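PDB 4HNO: probable endonuclease 4 from Thermotoga maritima, which probably cleaves the phosphodiester backbone of DNA at apurinic or apyrimidinic sites during base excision repair, using a cluster of three metal ions. Local coordinates for residues E234-G239 / I275-E280; G245-F250 / E283-E288. One frame throughout, in Å; residues are numbered along the deposited sequence.

Interaction 1 (E234-G239 / I275-E280)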
ATOM      1  N   GLU A 234      -1.777   9.564  11.240  1.00 10.45           N
ATOM      2  CA  GLU A 234      -1.043  10.259  12.280  1.00 10.27           C
ATOM      3  C   GLU A 234       0.352   9.635  12.392  1.00 10.04           C
ATOM      4  O   GLU A 234       0.571   8.461  12.077  1.00 10.52           O
ATOM      5  CB  GLU A 234      -1.821  10.184  13.614  1.00 10.65           C
ATOM      6  CG  GLU A 234      -1.176  10.879  14.817  1.00 11.23           C
ATOM      7  CD  GLU A 234      -0.927  12.348  14.576  1.00 12.64           C
ATOM      8  OE1 GLU A 234      -1.707  13.157  15.109  1.00 16.37           O
ATOM      9  OE2 GLU A 234       0.045  12.691  13.855  1.00 13.72           O
ATOM     10  N   ARG A 235       1.278  10.463  12.863  1.00 10.69           N
ATOM     11  CA  ARG A 235       2.644  10.055  13.146  1.00 11.90           C
ATOM     12  C   ARG A 235       2.686   8.900  14.138  1.00 10.99           C
ATOM     13  O   ARG A 235       1.882   8.833  15.064  1.00 10.97           O
ATOM     14  CB  ARG A 235       3.418  11.256  13.703  1.00 13.66           C
ATOM     15  CG  ARG A 235       3.351  12.423  12.718  1.00 18.82           C
ATOM     16  CD  ARG A 235       4.402  13.454  12.862  1.00 23.04           C
ATOM     17  NE  ARG A 235       5.723  12.867  12.825  1.00 24.03           N
ATOM     18  CZ  ARG A 235       6.801  13.545  13.159  1.00 26.14           C
ATOM     19  NH1 ARG A 235       6.698  14.818  13.520  1.00 31.73           N
ATOM     20  NH2 ARG A 235       7.970  12.954  13.139  1.00 26.20           N
ATOM     21  N   ILE A 236       3.638   7.997  13.948  1.00 11.89           N
ATOM     22  CA  ILE A 236       3.729   6.805  14.782  1.00 11.90           C
ATOM     23  C   ILE A 236       3.868   7.195  16.240  1.00 12.52           C
ATOM     24  O   ILE A 236       4.791   7.924  16.625  1.00 13.65           O
ATOM     25  CB  ILE A 236       4.942   5.938  14.378  1.00 12.63           C
ATOM     26  CG1 ILE A 236       4.862   5.512  12.898  1.00 12.62           C
ATOM     27  CG2 ILE A 236       5.061   4.732  15.303  1.00 13.70           C
ATOM     28  CD1 ILE A 236       3.616   4.785  12.539  1.00 13.41           C
ATOM     29  N   GLY A 237       2.953   6.688  17.061  1.00 12.03           N
ATOM     30  CA  GLY A 237       2.989   6.942  18.489  1.00 12.83           C
ATOM     31  C   GLY A 237       2.207   8.160  18.931  1.00 12.80           C
ATOM     32  O   GLY A 237       2.033   8.371  20.121  1.00 14.13           O
ATOM     33  N   SER A 238       1.731   8.958  17.983  1.00 11.47           N
ATOM     34  CA  SER A 238       1.024  10.182  18.310  1.00 11.89           C
ATOM     35  C   SER A 238      -0.482  10.065  18.204  1.00 10.88           C
ATOM     36  O   SER A 238      -1.183  11.038  18.468  1.00 12.41           O
ATOM     37  CB  SER A 238       1.513  11.329  17.443  1.00 13.23           C
ATOM     38  OG  SER A 238       2.834  11.646  17.807  1.00 15.60           O
ATOM     39  N   GLY A 239      -0.980   8.893  17.829  1.00 10.57           N
ATOM     40  CA  GLY A 239      -2.407   8.721  17.629  1.00 10.25           C
ATOM     41  C   GLY A 239      -3.010   7.654  18.508  1.00  9.61           C
ATOM     42  O   GLY A 239      -2.473   7.272  19.548  1.00 10.80           O
ATOM     43  N   ILE A 275      10.754   6.493  11.746  1.00 13.20           N
ATOM     44  CA  ILE A 275      11.518   5.261  11.727  1.00 13.93           C
ATOM     45  C   ILE A 275      12.277   5.122  13.046  1.00 14.15           C
ATOM     46  O   ILE A 275      12.293   4.051  13.651  1.00 14.44           O
ATOM     47  CB  ILE A 275      12.470   5.208  10.507  1.00 14.30           C
ATOM     48  CG1 ILE A 275      11.630   5.056   9.232  1.00 14.54           C
ATOM     49  CG2 ILE A 275      13.449   4.063  10.638  1.00 15.48           C
ATOM     50  CD1 ILE A 275      12.446   5.019   7.951  1.00 16.75           C
ATOM     51  N   LYS A 276      12.888   6.201  13.520  1.00 14.42           N
ATOM     52  CA  LYS A 276      13.546   6.160  14.819  1.00 15.15           C
ATOM     53  C   LYS A 276      12.551   5.788  15.911  1.00 15.20           C
ATOM     54  O   LYS A 276      12.891   5.025  16.807  1.00 15.83           O
ATOM     55  CB  LYS A 276      14.184   7.505  15.122  1.00 18.20           C
ATOM     56  CG  LYS A 276      15.466   7.752  14.353  1.00 25.37           C
ATOM     57  CD  LYS A 276      16.082   9.101  14.699  1.00 37.90           C
ATOM     58  CE  LYS A 276      17.289   9.403  13.822  1.00 50.24           C
ATOM     59  NZ  LYS A 276      16.912   9.601  12.392  1.00 55.99           N
ATOM     60  N   LYS A 277      11.336   6.334  15.853  1.00 13.75           N
ATOM     61  CA  LYS A 277      10.305   6.012  16.840  1.00 14.06           C
ATOM     62  C   LYS A 277       9.958   4.523  16.817  1.00 13.84           C
ATOM     63  O   LYS A 277       9.773   3.915  17.865  1.00 14.87           O
ATOM     64  CB  LYS A 277       9.062   6.865  16.590  1.00 14.39           C
ATOM     65  CG  LYS A 277       7.915   6.645  17.563  0.50 15.94           C
ATOM     66  CD  LYS A 277       8.295   7.047  18.971  0.50 22.74           C
ATOM     67  CE  LYS A 277       7.066   7.375  19.796  0.50 31.93           C
ATOM     68  NZ  LYS A 277       7.440   7.915  21.129  0.50 41.84           N
ATOM     69  N   VAL A 278       9.835   3.935  15.631  1.00 13.45           N
ATOM     70  CA  VAL A 278       9.566   2.509  15.542  1.00 13.37           C
ATOM     71  C   VAL A 278      10.634   1.709  16.283  1.00 14.86           C
ATOM     72  O   VAL A 278      10.321   0.818  17.071  1.00 14.86           O
ATOM     73  CB  VAL A 278       9.451   2.060  14.074  1.00 13.37           C
ATOM     74  CG1 VAL A 278       9.458   0.547  13.963  1.00 14.15           C
ATOM     75  CG2 VAL A 278       8.187   2.662  13.464  1.00 13.05           C
ATOM     76  N   PHE A 279      11.896   2.023  16.041  1.00 15.28           N
ATOM     77  CA  PHE A 279      12.949   1.313  16.735  1.00 16.15           C
ATOM     78  C   PHE A 279      12.976   1.620  18.229  1.00 16.76           C
ATOM     79  O   PHE A 279      13.302   0.739  19.029  1.00 17.73           O
ATOM     80  CB  PHE A 279      14.288   1.538  16.037  1.00 17.66           C
ATOM     81  CG  PHE A 279      14.370   0.832  14.715  1.00 18.06           C
ATOM     82  CD1 PHE A 279      14.388   1.542  13.533  1.00 19.74           C
ATOM     83  CD2 PHE A 279      14.352  -0.550  14.659  1.00 19.88           C
ATOM     84  CE1 PHE A 279      14.432   0.883  12.312  1.00 19.91           C
ATOM     85  CE2 PHE A 279      14.395  -1.207  13.448  1.00 20.47           C
ATOM     86  CZ  PHE A 279      14.433  -0.487  12.276  1.00 20.56           C
ATOM     87  N   GLU A 280      12.609   2.843  18.610  1.00 16.99           N
ATOM     88  CA  GLU A 280      12.494   3.182  20.041  1.00 19.28           C
ATOM     89  C   GLU A 280      11.427   2.314  20.688  1.00 18.04           C
ATOM     90  O   GLU A 280      11.606   1.851  21.815  1.00 18.90           O
ATOM     91  CB  GLU A 280      12.078   4.637  20.265  1.00 23.85           C
ATOM     92  CG  GLU A 280      13.052   5.725  19.889  1.00 34.76           C
ATOM     93  CD  GLU A 280      12.424   7.106  20.050  1.00 44.55           C
ATOM     94  OE1 GLU A 280      11.778   7.339  21.095  1.00 49.38           O
ATOM     95  OE2 GLU A 280      12.546   7.946  19.128  1.00 44.56           O
TER
HETATM   96  O   HOH W   1       4.884   9.123  21.198  0.78 29.42           O
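Ile-236 meets helix 275-280 through its CG2 branch, and the evidence for apolar packing lies in two near-equal approaches: CG2 stands 4.1 Å from Lys-277 CG and 4.2 Å from Val-278 CG2. That branch is anti to the backbone N of Ile-236, while CG1, at chi1 -58°, carries CD1 away from the helix. The side chains of Ile-236 and Lys-277 slide past each other in opposite directions, and the aliphatic part of the lysine lies along the loop backbone; Lys-277 CG comes within 3.5 Å of Ile-236 O.

No direct hydrogen bond joins the two segments themselves, although Asp-274, just before 275-280, accepts one from Ile-236 N at OD2. Bent at chi2 (64°), Lys-277 brings NZ within 2.8 Å of a water that bonds weakly to Gly-237 O, and NZ forms a salt bridge with Glu-243 OE2. Both hold for the conformer described; the lysine has a second, so the bridge is doubtful as a permanent link.

A type II turn from Arg-235 to Ser-238 presents this surface, closed by Ser-238 N to Arg-235 O at 2.9 Å. Gly-237, at phi 91°, occupies the turn position that favours glycine.

The turn follows strand 233-234, which contains the metal ligand His-233. Ile-236 and Val-278 both reach Leu-219, and touch Leu-262 and Trp-260 respectively, so turn and outer helix 268-284 meet over strands 214-222 and 260-262 of the TIM barrel.

Interaction 2 (G245-F250 / E283-E288)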
ATOM      1  N   GLY A 245       0.055   0.331  21.342  1.00 13.35           N
ATOM      2  CA  GLY A 245      -0.601  -0.455  20.319  1.00 13.01           C
ATOM      3  C   GLY A 245       0.367  -0.974  19.274  1.00 11.58           C
ATOM      4  O   GLY A 245       0.321  -2.143  18.881  1.00 12.66           O
ATOM      5  N   PHE A 246       1.256  -0.101  18.810  1.00 11.15           N
ATOM      6  CA  PHE A 246       2.243  -0.551  17.859  1.00 11.64           C
ATOM      7  C   PHE A 246       3.181  -1.588  18.476  1.00 11.77           C
ATOM      8  O   PHE A 246       3.589  -2.520  17.789  1.00 12.30           O
ATOM      9  CB  PHE A 246       3.008   0.614  17.225  1.00 11.64           C
ATOM     10  CG  PHE A 246       2.259   1.271  16.107  1.00 11.29           C
ATOM     11  CD1 PHE A 246       1.844   2.578  16.199  1.00 11.93           C
ATOM     12  CD2 PHE A 246       1.930   0.559  14.968  1.00 11.33           C
ATOM     13  CE1 PHE A 246       1.124   3.179  15.179  1.00 12.55           C
ATOM     14  CE2 PHE A 246       1.203   1.153  13.950  1.00 11.99           C
ATOM     15  CZ  PHE A 246       0.802   2.461  14.061  1.00 12.04           C
ATOM     16  N   ALA A 247       3.494  -1.476  19.764  1.00 12.62           N
ATOM     17  CA  ALA A 247       4.332  -2.495  20.384  1.00 12.94           C
ATOM     18  C   ALA A 247       3.679  -3.869  20.288  1.00 13.09           C
ATOM     19  O   ALA A 247       4.354  -4.848  20.049  1.00 14.48           O
ATOM     20  CB  ALA A 247       4.611  -2.127  21.829  1.00 14.95           C
ATOM     21  N   VAL A 248       2.368  -3.949  20.493  1.00 12.86           N
ATOM     22  CA  VAL A 248       1.659  -5.211  20.335  1.00 12.99           C
ATOM     23  C   VAL A 248       1.769  -5.717  18.890  1.00 12.60           C
ATOM     24  O   VAL A 248       2.146  -6.855  18.634  1.00 13.74           O
ATOM     25  CB  VAL A 248       0.183  -5.055  20.751  1.00 13.81           C
ATOM     26  CG1 VAL A 248      -0.612  -6.294  20.397  1.00 15.01           C
ATOM     27  CG2 VAL A 248       0.086  -4.758  22.250  1.00 16.05           C
ATOM     28  N   PHE A 249       1.472  -4.851  17.937  1.00 12.09           N
ATOM     29  CA  PHE A 249       1.512  -5.227  16.519  1.00 11.75           C
ATOM     30  C   PHE A 249       2.903  -5.709  16.110  1.00 11.91           C
ATOM     31  O   PHE A 249       3.029  -6.732  15.448  1.00 12.26           O
ATOM     32  CB  PHE A 249       1.109  -3.991  15.732  1.00 10.94           C
ATOM     33  CG  PHE A 249       0.927  -4.199  14.250  1.00 10.53           C
ATOM     34  CD1 PHE A 249      -0.060  -5.034  13.753  1.00 11.70           C
ATOM     35  CD2 PHE A 249       1.660  -3.441  13.351  1.00 10.76           C
ATOM     36  CE1 PHE A 249      -0.285  -5.145  12.390  1.00 11.57           C
ATOM     37  CE2 PHE A 249       1.430  -3.552  11.991  1.00 11.78           C
ATOM     38  CZ  PHE A 249       0.452  -4.399  11.522  1.00 10.99           C
ATOM     39  N   PHE A 250       3.935  -4.989  16.531  1.00 11.77           N
ATOM     40  CA  PHE A 250       5.301  -5.296  16.143  1.00 12.79           C
ATOM     41  C   PHE A 250       5.792  -6.608  16.727  1.00 13.71           C
ATOM     42  O   PHE A 250       6.778  -7.168  16.249  1.00 15.50           O
ATOM     43  CB  PHE A 250       6.266  -4.219  16.636  1.00 13.30           C
ATOM     44  CG  PHE A 250       6.081  -2.847  16.027  1.00 12.77           C
ATOM     45  CD1 PHE A 250       5.409  -2.641  14.839  1.00 13.47           C
ATOM     46  CD2 PHE A 250       6.632  -1.756  16.680  1.00 13.52           C
ATOM     47  CE1 PHE A 250       5.302  -1.361  14.324  1.00 13.10           C
ATOM     48  CE2 PHE A 250       6.517  -0.490  16.170  1.00 14.30           C
ATOM     49  CZ  PHE A 250       5.854  -0.286  14.992  1.00 14.03           C
ATOM     50  N   GLU A 283      12.659  -1.196  21.181  1.00 32.76           N
ATOM     51  CA  GLU A 283      13.621  -1.241  22.280  1.00 35.88           C
ATOM     52  C   GLU A 283      12.942  -1.086  23.648  1.00 32.22           C
ATOM     53  O   GLU A 283      13.158  -1.892  24.554  1.00 28.08           O
ATOM     54  CB  GLU A 283      14.690  -0.162  22.083  0.60 38.67           C
ATOM     55  CG  GLU A 283      15.745  -0.129  23.175  0.55 39.82           C
ATOM     56  CD  GLU A 283      17.078   0.401  22.684  0.50 40.02           C
ATOM     57  OE1 GLU A 283      17.107   1.053  21.618  0.47 40.14           O
ATOM     58  OE2 GLU A 283      18.099   0.156  23.360  0.51 40.07           O
ATOM     59  N   LYS A 284      12.114  -0.054  23.783  1.00 24.27           N
ATOM     60  CA  LYS A 284      11.453   0.277  25.045  1.00 24.01           C
ATOM     61  C   LYS A 284      10.550  -0.842  25.558  1.00 22.65           C
ATOM     62  O   LYS A 284      10.490  -1.092  26.766  1.00 23.57           O
ATOM     63  CB  LYS A 284      10.626   1.560  24.880  1.00 25.15           C
ATOM     64  CG  LYS A 284       9.701   1.845  26.054  1.00 27.61           C
ATOM     65  CD  LYS A 284       9.041   3.207  25.937  1.00 30.62           C
ATOM     66  CE  LYS A 284       7.988   3.396  27.016  1.00 36.98           C
ATOM     67  NZ  LYS A 284       7.373   4.750  26.962  1.00 37.96           N
ATOM     68  N   PHE A 285       9.843  -1.497  24.642  1.00 22.18           N
ATOM     69  CA  PHE A 285       8.892  -2.537  25.010  1.00 21.82           C
ATOM     70  C   PHE A 285       9.504  -3.937  24.968  1.00 23.36           C
ATOM     71  O   PHE A 285       8.814  -4.927  25.218  1.00 24.65           O
ATOM     72  CB  PHE A 285       7.632  -2.445  24.145  1.00 22.03           C
ATOM     73  CG  PHE A 285       6.768  -1.265  24.483  1.00 21.59           C
ATOM     74  CD1 PHE A 285       6.980  -0.035  23.887  1.00 20.90           C
ATOM     75  CD2 PHE A 285       5.750  -1.387  25.407  1.00 23.61           C
ATOM     76  CE1 PHE A 285       6.200   1.047  24.209  1.00 22.14           C
ATOM     77  CE2 PHE A 285       4.962  -0.305  25.732  1.00 25.59           C
ATOM     78  CZ  PHE A 285       5.188   0.914  25.137  1.00 23.71           C
ATOM     79  N   GLY A 286      10.802  -4.017  24.680  1.00 24.05           N
ATOM     80  CA  GLY A 286      11.534  -5.276  24.746  1.00 24.93           C
ATOM     81  C   GLY A 286      11.040  -6.290  23.733  1.00 24.49           C
ATOM     82  O   GLY A 286      10.948  -7.483  24.015  1.00 27.31           O
ATOM     83  N   ILE A 287      10.715  -5.815  22.537  1.00 23.38           N
ATOM     84  CA  ILE A 287      10.158  -6.678  21.511  1.00 23.10           C
ATOM     85  C   ILE A 287      11.244  -7.499  20.832  1.00 22.58           C
ATOM     86  O   ILE A 287      12.263  -6.966  20.382  1.00 23.94           O
ATOM     87  CB  ILE A 287       9.395  -5.861  20.469  1.00 24.16           C
ATOM     88  CG1 ILE A 287       8.200  -5.178  21.132  1.00 28.47           C
ATOM     89  CG2 ILE A 287       8.929  -6.749  19.319  1.00 23.20           C
ATOM     90  CD1 ILE A 287       7.543  -4.156  20.255  1.00 31.94           C
ATOM     91  N   GLU A 288      10.996  -8.801  20.753  1.00 23.94           N
ATOM     92  CA  GLU A 288      11.946  -9.750  20.195  1.00 25.84           C
ATOM     93  C   GLU A 288      11.676 -10.033  18.729  1.00 30.27           C
ATOM     94  O   GLU A 288      12.518 -10.645  18.061  1.00 36.84           O
ATOM     95  CB  GLU A 288      11.871 -11.063  20.967  1.00 24.39           C
ATOM     96  CG  GLU A 288      12.279 -10.945  22.418  1.00 24.33           C
ATOM     97  OXT GLU A 288      10.629  -9.672  18.197  1.00 28.39           O
TER
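Ala-247 is the bump at the centre of this contact: its CB fits against Phe-285 and Ile-287, which follow the end of helix 268-284. The methyl sits over one face of the Phe-285 ring, 3.8 Å from the centroid and 23° off the ring normal, which qualifies as a CH-pi contact. Its nearest ring atom is Phe-285 CG, at 3.5 Å from Ala-247 CB, so the overlap is displaced toward the root of the ring.

Ile-287 supplies the reciprocal bump. Its extended CG1-CD1 arm (chi2 169°) carries CD1 into the hollow bordered by Ala-247 and Phe-250, 3.9 Å from Ala-247 CB and 3.8 Å from Phe-250 CB. Ile-287 CD1 also lies 3.3 Å from Ala-247 O and meets the Phe-250 ring at its edge, near the ring plane. On the other branch, Ile-287 CG2 rests 3.8 Å from Phe-250 O.

A Schellman motif at Gly-286, with phi 64°, ends the helix and redirects the chain; Ile-287, like Phe-285 before it, points its CB at helix 242-250.

Ala-247 and Phe-250 also pack on Ile-281 in the body of helix 268-284. Phe-250 continues inward, stacking on Trp-260 of strand 260-262 and touching Leu-219 of strand 214-222. The terminal carboxylate of Glu-288 hydrogen-bonds to Lys-253 and Gln-256, so the C-terminal tail lies against the outer helical layer of the barrel beside helix 253-256.

Both contacts use helix 268-284, and both are partly buried: Ile-236, Val-278, Ala-247 and Phe-250 are buried, whereas Gly-237, Lys-277, Phe-285 and Ile-287 are partly exposed. Interaction 1 joins a turn to the middle of that helix; interaction 2 packs helix 242-250 against the residues that follow its C-terminal end. Their chemistry differs accordingly: 234-239 / 275-280 adds, in the lysine conformer described, a water bridge to its apolar packing, while 245-250 / 283-288 relies on methyl-to-ring and aliphatic fitting, with 194 Å² buried against 150 Å². The two are continuous through the interior, where Val-278 CG1 lies 3.8 Å from Phe-250 CE2 and Ile-236 CD1 lies 4.0 Å from Phe-246 CZ. Interaction 1 is nearer the chain centre.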